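Local coordinates for protein putative ABC transporter (Thermobispora bispora, PDB 4PE6) that probably binds a carbohydrate or sugar-acid ligand outside the membrane as the solute-binding component of an ABC transporter, at residues A[18-30]-A[51-65]. Numbering follows the deposited sequence.
With LTH ((2R,3S)-2,3,4-trihydroxybutanoic acid), chain C.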
loop_
_atom_site.group_PDB
_atom_site.type_symbol
_atom_site.label_atom_id
_atom_site.label_comp_id
_atom_site.label_asym_id
_atom_site.label_seq_id
_atom_site.Cartn_x
_atom_site.Cartn_y
_atom_site.Cartn_z
ATOM N N LYS A 18 -15.670 -14.541 22.451
ATOM C CA LYS A 18 -14.524 -13.737 21.928
ATOM C C LYS A 18 -14.870 -13.115 20.572
ATOM O O LYS A 18 -15.578 -13.714 19.783
ATOM C CB LYS A 18 -13.275 -14.610 21.804
ATOM C CG LYS A 18 -12.836 -15.278 23.100
ATOM C CD LYS A 18 -12.402 -14.242 24.119
ATOM C CE LYS A 18 -11.814 -14.880 25.370
ATOM N NZ LYS A 18 -11.409 -13.822 26.338
ATOM N N PRO A 19 -14.367 -11.901 20.297
ATOM C CA PRO A 19 -14.808 -11.232 19.075
ATOM C C PRO A 19 -14.497 -11.892 17.720
ATOM O O PRO A 19 -13.477 -12.562 17.550
ATOM C CB PRO A 19 -14.114 -9.874 19.138
ATOM C CG PRO A 19 -13.117 -9.968 20.240
ATOM C CD PRO A 19 -13.622 -10.994 21.179
ATOM N N PHE A 20 -15.384 -11.613 16.768
ATOM C CA PHE A 20 -15.243 -11.994 15.367
ATOM C C PHE A 20 -14.805 -10.751 14.577
ATOM O O PHE A 20 -15.545 -9.764 14.486
ATOM C CB PHE A 20 -16.571 -12.577 14.866
ATOM C CG PHE A 20 -16.651 -12.807 13.375
ATOM C CD1 PHE A 20 -15.519 -13.083 12.603
ATOM C CD2 PHE A 20 -17.885 -12.783 12.751
ATOM C CE1 PHE A 20 -15.625 -13.291 11.237
ATOM C CE2 PHE A 20 -18.001 -12.993 11.383
ATOM C CZ PHE A 20 -16.868 -13.248 10.624
ATOM N N ILE A 21 -13.586 -10.807 14.042
ATOM C CA ILE A 21 -13.008 -9.721 13.223
ATOM C C ILE A 21 -13.068 -10.099 11.734
ATOM O O ILE A 21 -12.467 -11.088 11.322
ATOM C CB ILE A 21 -11.532 -9.465 13.579
ATOM C CG1 ILE A 21 -11.342 -9.301 15.103
ATOM C CG2 ILE A 21 -11.001 -8.259 12.818
ATOM C CD1 ILE A 21 -12.160 -8.179 15.720
ATOM N N ALA A 22 -13.818 -9.329 10.940
ATOM C CA ALA A 22 -13.943 -9.566 9.507
ATOM C C ALA A 22 -13.092 -8.544 8.751
ATOM O O ALA A 22 -13.011 -7.400 9.166
ATOM C CB ALA A 22 -15.400 -9.443 9.106
ATOM N N LEU A 23 -12.438 -8.972 7.677
ATOM C CA LEU A 23 -11.666 -8.066 6.812
ATOM C C LEU A 23 -12.174 -8.162 5.376
ATOM O O LEU A 23 -12.214 -9.257 4.771
ATOM C CB LEU A 23 -10.172 -8.370 6.878
ATOM C CG LEU A 23 -9.225 -7.375 6.194
ATOM C CD1 LEU A 23 -7.828 -7.460 6.813
ATOM C CD2 LEU A 23 -9.137 -7.571 4.692
ATOM N N SER A 24 -12.550 -7.019 4.825
ATOM C CA SER A 24 -13.000 -6.933 3.435
ATOM C C SER A 24 -11.973 -6.122 2.645
ATOM O O SER A 24 -11.681 -4.964 2.977
ATOM C CB SER A 24 -14.367 -6.255 3.342
ATOM O OG SER A 24 -14.667 -5.904 2.009
ATOM N N ASN A 25 -11.412 -6.755 1.628
ATOM C CA ASN A 25 -10.350 -6.141 0.826
ATOM C C ASN A 25 -10.792 -5.922 -0.597
ATOM O O ASN A 25 -11.192 -6.883 -1.286
ATOM C CB ASN A 25 -9.122 -7.031 0.869
ATOM C CG ASN A 25 -8.045 -6.580 -0.093
ATOM O OD1 ASN A 25 -7.801 -5.388 -0.253
ATOM N ND2 ASN A 25 -7.393 -7.518 -0.733
ATOM N N GLY A 26 -10.703 -4.665 -1.050
ATOM C CA GLY A 26 -11.181 -4.254 -2.362
ATOM C C GLY A 26 -10.357 -4.677 -3.582
ATOM O O GLY A 26 -10.854 -4.631 -4.676
ATOM N N PHE A 27 -9.114 -5.114 -3.401
ATOM C CA PHE A 27 -8.275 -5.498 -4.522
ATOM C C PHE A 27 -7.191 -6.413 -4.026
ATOM O O PHE A 27 -6.523 -6.093 -3.056
ATOM C CB PHE A 27 -7.633 -4.272 -5.208
ATOM C CG PHE A 27 -6.768 -4.633 -6.392
ATOM C CD1 PHE A 27 -7.324 -5.270 -7.506
ATOM C CD2 PHE A 27 -5.413 -4.356 -6.406
ATOM C CE1 PHE A 27 -6.538 -5.608 -8.595
ATOM C CE2 PHE A 27 -4.625 -4.695 -7.503
ATOM C CZ PHE A 27 -5.195 -5.326 -8.596
ATOM N N ILE A 28 -7.046 -7.570 -4.676
ATOM C CA ILE A 28 -6.066 -8.569 -4.267
ATOM C C ILE A 28 -5.022 -8.868 -5.358
ATOM O O ILE A 28 -4.075 -9.650 -5.134
ATOM C CB ILE A 28 -6.776 -9.861 -3.779
ATOM C CG1 ILE A 28 -5.789 -10.833 -3.115
ATOM C CG2 ILE A 28 -7.535 -10.534 -4.916
ATOM C CD1 ILE A 28 -4.970 -10.213 -2.002
ATOM N N GLY A 29 -5.150 -8.202 -6.504
ATOM C CA GLY A 29 -4.312 -8.475 -7.680
ATOM C C GLY A 29 -2.933 -7.833 -7.726
ATOM O O GLY A 29 -2.500 -7.395 -8.785
ATOM N N ASN A 30 -2.264 -7.736 -6.584
ATOM C CA ASN A 30 -0.861 -7.372 -6.546
ATOM C C ASN A 30 -0.221 -7.953 -5.290
ATOM O O ASN A 30 -0.911 -8.344 -4.337
ATOM C CB ASN A 30 -0.628 -5.844 -6.714
ATOM C CG ASN A 30 -0.917 -5.042 -5.437
ATOM O OD1 ASN A 30 -0.591 -5.466 -4.332
ATOM N ND2 ASN A 30 -1.504 -3.853 -5.599
ATOM N N GLY A 51 -6.339 -16.131 22.707
ATOM C CA GLY A 51 -7.641 -15.891 23.323
ATOM C C GLY A 51 -8.154 -14.461 23.226
ATOM O O GLY A 51 -9.101 -14.092 23.927
ATOM N N LEU A 52 -7.554 -13.650 22.357
ATOM C CA LEU A 52 -7.992 -12.264 22.194
ATOM C C LEU A 52 -9.149 -12.163 21.212
ATOM O O LEU A 52 -9.941 -11.229 21.281
ATOM C CB LEU A 52 -6.833 -11.393 21.717
ATOM C CG LEU A 52 -5.605 -11.321 22.621
ATOM C CD1 LEU A 52 -4.567 -10.424 21.969
ATOM C CD2 LEU A 52 -5.957 -10.822 24.018
ATOM N N ILE A 53 -9.236 -13.108 20.279
ATOM C CA ILE A 53 -10.360 -13.168 19.345
ATOM C C ILE A 53 -10.819 -14.610 19.232
ATOM O O ILE A 53 -10.061 -15.524 19.562
ATOM C CB ILE A 53 -9.982 -12.638 17.951
ATOM C CG1 ILE A 53 -9.022 -13.589 17.217
ATOM C CG2 ILE A 53 -9.339 -11.265 18.053
ATOM C CD1 ILE A 53 -8.828 -13.200 15.768
ATOM N N GLY A 54 -12.046 -14.803 18.753
ATOM C CA GLY A 54 -12.605 -16.146 18.564
ATOM C C GLY A 54 -12.629 -16.600 17.122
ATOM O O GLY A 54 -12.658 -17.790 16.839
ATOM N N LYS A 55 -12.619 -15.644 16.201
ATOM C CA LYS A 55 -12.823 -15.930 14.803
ATOM C C LYS A 55 -12.353 -14.755 13.950
ATOM O O LYS A 55 -12.434 -13.583 14.361
ATOM C CB LYS A 55 -14.305 -16.201 14.544
ATOM C CG LYS A 55 -14.643 -16.664 13.135
ATOM C CD LYS A 55 -16.140 -16.875 12.969
ATOM C CE LYS A 55 -16.477 -17.118 11.509
ATOM N NZ LYS A 55 -17.867 -17.617 11.333
ATOM N N TYR A 56 -11.834 -15.087 12.775
ATOM C CA TYR A 56 -11.473 -14.086 11.776
ATOM C C TYR A 56 -11.823 -14.602 10.385
ATOM O O TYR A 56 -11.823 -15.813 10.146
ATOM C CB TYR A 56 -9.987 -13.720 11.878
ATOM C CG TYR A 56 -9.009 -14.771 11.396
ATOM C CD1 TYR A 56 -8.598 -14.818 10.067
ATOM C CD2 TYR A 56 -8.468 -15.706 12.281
ATOM C CE1 TYR A 56 -7.696 -15.788 9.632
ATOM C CE2 TYR A 56 -7.563 -16.661 11.857
ATOM C CZ TYR A 56 -7.181 -16.698 10.535
ATOM O OH TYR A 56 -6.287 -17.665 10.119
ATOM N N LYS A 57 -12.134 -13.673 9.485
ATOM C CA LYS A 57 -12.447 -13.979 8.108
ATOM C C LYS A 57 -11.928 -12.881 7.171
ATOM O O LYS A 57 -12.091 -11.676 7.454
ATOM C CB LYS A 57 -13.953 -14.125 7.934
ATOM C CG LYS A 57 -14.363 -14.844 6.654
ATOM C CD LYS A 57 -15.875 -14.932 6.551
ATOM C CE LYS A 57 -16.346 -15.286 5.160
ATOM N NZ LYS A 57 -16.202 -16.742 4.950
ATOM N N VAL A 58 -11.311 -13.318 6.073
ATOM C CA VAL A 58 -10.884 -12.454 4.984
ATOM C C VAL A 58 -11.721 -12.674 3.727
ATOM O O VAL A 58 -11.892 -13.810 3.252
ATOM C CB VAL A 58 -9.407 -12.714 4.642
ATOM C CG1 VAL A 58 -9.000 -11.979 3.367
ATOM C CG2 VAL A 58 -8.540 -12.287 5.809
ATOM N N VAL A 59 -12.230 -11.589 3.164
ATOM C CA VAL A 59 -12.878 -11.689 1.872
ATOM C C VAL A 59 -12.296 -10.678 0.902
ATOM O O VAL A 59 -12.232 -9.490 1.220
ATOM C CB VAL A 59 -14.391 -11.533 1.998
ATOM C CG1 VAL A 59 -15.030 -11.620 0.628
ATOM C CG2 VAL A 59 -14.957 -12.625 2.921
ATOM N N ASN A 60 -11.851 -11.163 -0.259
ATOM C CA ASN A 60 -11.281 -10.304 -1.306
ATOM C C ASN A 60 -12.263 -10.135 -2.450
ATOM O O ASN A 60 -12.818 -11.118 -2.959
ATOM C CB ASN A 60 -9.995 -10.908 -1.890
ATOM C CG ASN A 60 -8.891 -11.070 -0.859
ATOM O OD1 ASN A 60 -8.459 -10.106 -0.211
ATOM N ND2 ASN A 60 -8.397 -12.310 -0.724
ATOM N N ALA A 61 -12.458 -8.893 -2.882
ATOM C CA ALA A 61 -13.219 -8.631 -4.106
ATOM C C ALA A 61 -12.326 -8.910 -5.343
ATOM O O ALA A 61 -11.222 -8.402 -5.423
ATOM C CB ALA A 61 -13.727 -7.196 -4.112
ATOM N N PRO A 62 -12.785 -9.755 -6.291
ATOM C CA PRO A 62 -11.949 -10.007 -7.467
ATOM C C PRO A 62 -12.036 -8.882 -8.497
ATOM O O PRO A 62 -12.863 -7.991 -8.371
ATOM C CB PRO A 62 -12.534 -11.308 -8.042
ATOM C CG PRO A 62 -13.956 -11.282 -7.620
ATOM C CD PRO A 62 -13.968 -10.632 -6.267
ATOM N N GLY A 63 -11.190 -8.925 -9.509
ATOM C CA GLY A 63 -11.290 -7.955 -10.594
ATOM C C GLY A 63 -10.508 -6.698 -10.313
ATOM O O GLY A 63 -9.811 -6.612 -9.315
ATOM N N ASN A 64 -10.619 -5.712 -11.194
ATOM C CA ASN A 64 -9.716 -4.570 -11.127
ATOM C C ASN A 64 -10.227 -3.458 -10.222
ATOM O O ASN A 64 -10.578 -2.364 -10.680
ATOM C CB ASN A 64 -9.323 -4.087 -12.531
ATOM C CG ASN A 64 -7.970 -4.649 -12.973
ATOM O OD1 ASN A 64 -7.376 -5.490 -12.287
ATOM N ND2 ASN A 64 -7.472 -4.175 -14.115
ATOM N N ASN A 65 -10.250 -3.773 -8.922
ATOM C CA ASN A 65 -10.618 -2.834 -7.855
ATOM C C ASN A 65 -12.098 -2.430 -7.996
ATOM O O ASN A 65 -12.400 -1.241 -8.191
ATOM C CB ASN A 65 -9.673 -1.610 -7.888
ATOM C CG ASN A 65 -9.710 -0.780 -6.606
ATOM O OD1 ASN A 65 -9.683 -1.302 -5.501
ATOM N ND2 ASN A 65 -9.717 0.538 -6.765
HETATM O O1 LTH C . -0.049 -1.139 -3.388
HETATM C C1 LTH C . -1.261 -1.221 -2.968
HETATM O O LTH C . -2.107 -2.069 -3.326
HETATM C C2 LTH C . -1.713 -0.251 -1.850
HETATM O O2 LTH C . -3.115 -0.439 -1.532
HETATM C C3 LTH C . -1.528 1.198 -2.249
HETATM O O3 LTH C . -2.274 1.473 -3.433
HETATM C C4 LTH C . -2.060 2.098 -1.116
HETATM O O4 LTH C . -1.197 1.858 0.027
HETATM O O HOH W 1 -14.584 -8.017 0.386
HETATM O O HOH W 2 -11.583 -5.839 -7.113
HETATM O O HOH W 3 -9.010 -8.057 -6.864
#
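Val59 O accepts two bonds, one from Asn25 N at 2.9 Å and one from a water that in turn accepts a hydrogen bond from Ser24 OG, whose hydroxyl also bonds Gln70 NE2. Around it the strands 20-25 and 55-60 run parallel, 8° apart, in a ladder closed by Ala61 N on Asn25 O. With CG anti to the backbone N (chi1 172°), the Asn25 side chain turns its ND2 to Asn60 OD1, 2.8 Å away; the two amide planes stand 86° apart. Asn25 ND2 also donates to Phe27 O at 2.9 Å, from above that carbonyl's plane, while Asn25 OD1 accepts a hydrogen bond from Arg33 NH1. A leucine in place of Asn25 would probably leave Asn60 OD1, Phe27 O and the Arg33 guanidinium each without this partner. Ile28 packs its CB on the Asn60 amide carbon. At the other end, the extended Lys55 chain covers one Phe20 face, CD 4.0 Å from the centroid. Beyond the ladder, Asn30 ND2 binds the ligand carboxylate. Helix 31-49 completes this right-handed beta-alpha-beta unit, packing on Leu23 and Tyr56; helix 67-78 covers Ser24 and Val59, and strand 84-88 flanks 20-25, leaving 55-60 at the sheet edge in one lobe of the periplasmic-binding-protein fold.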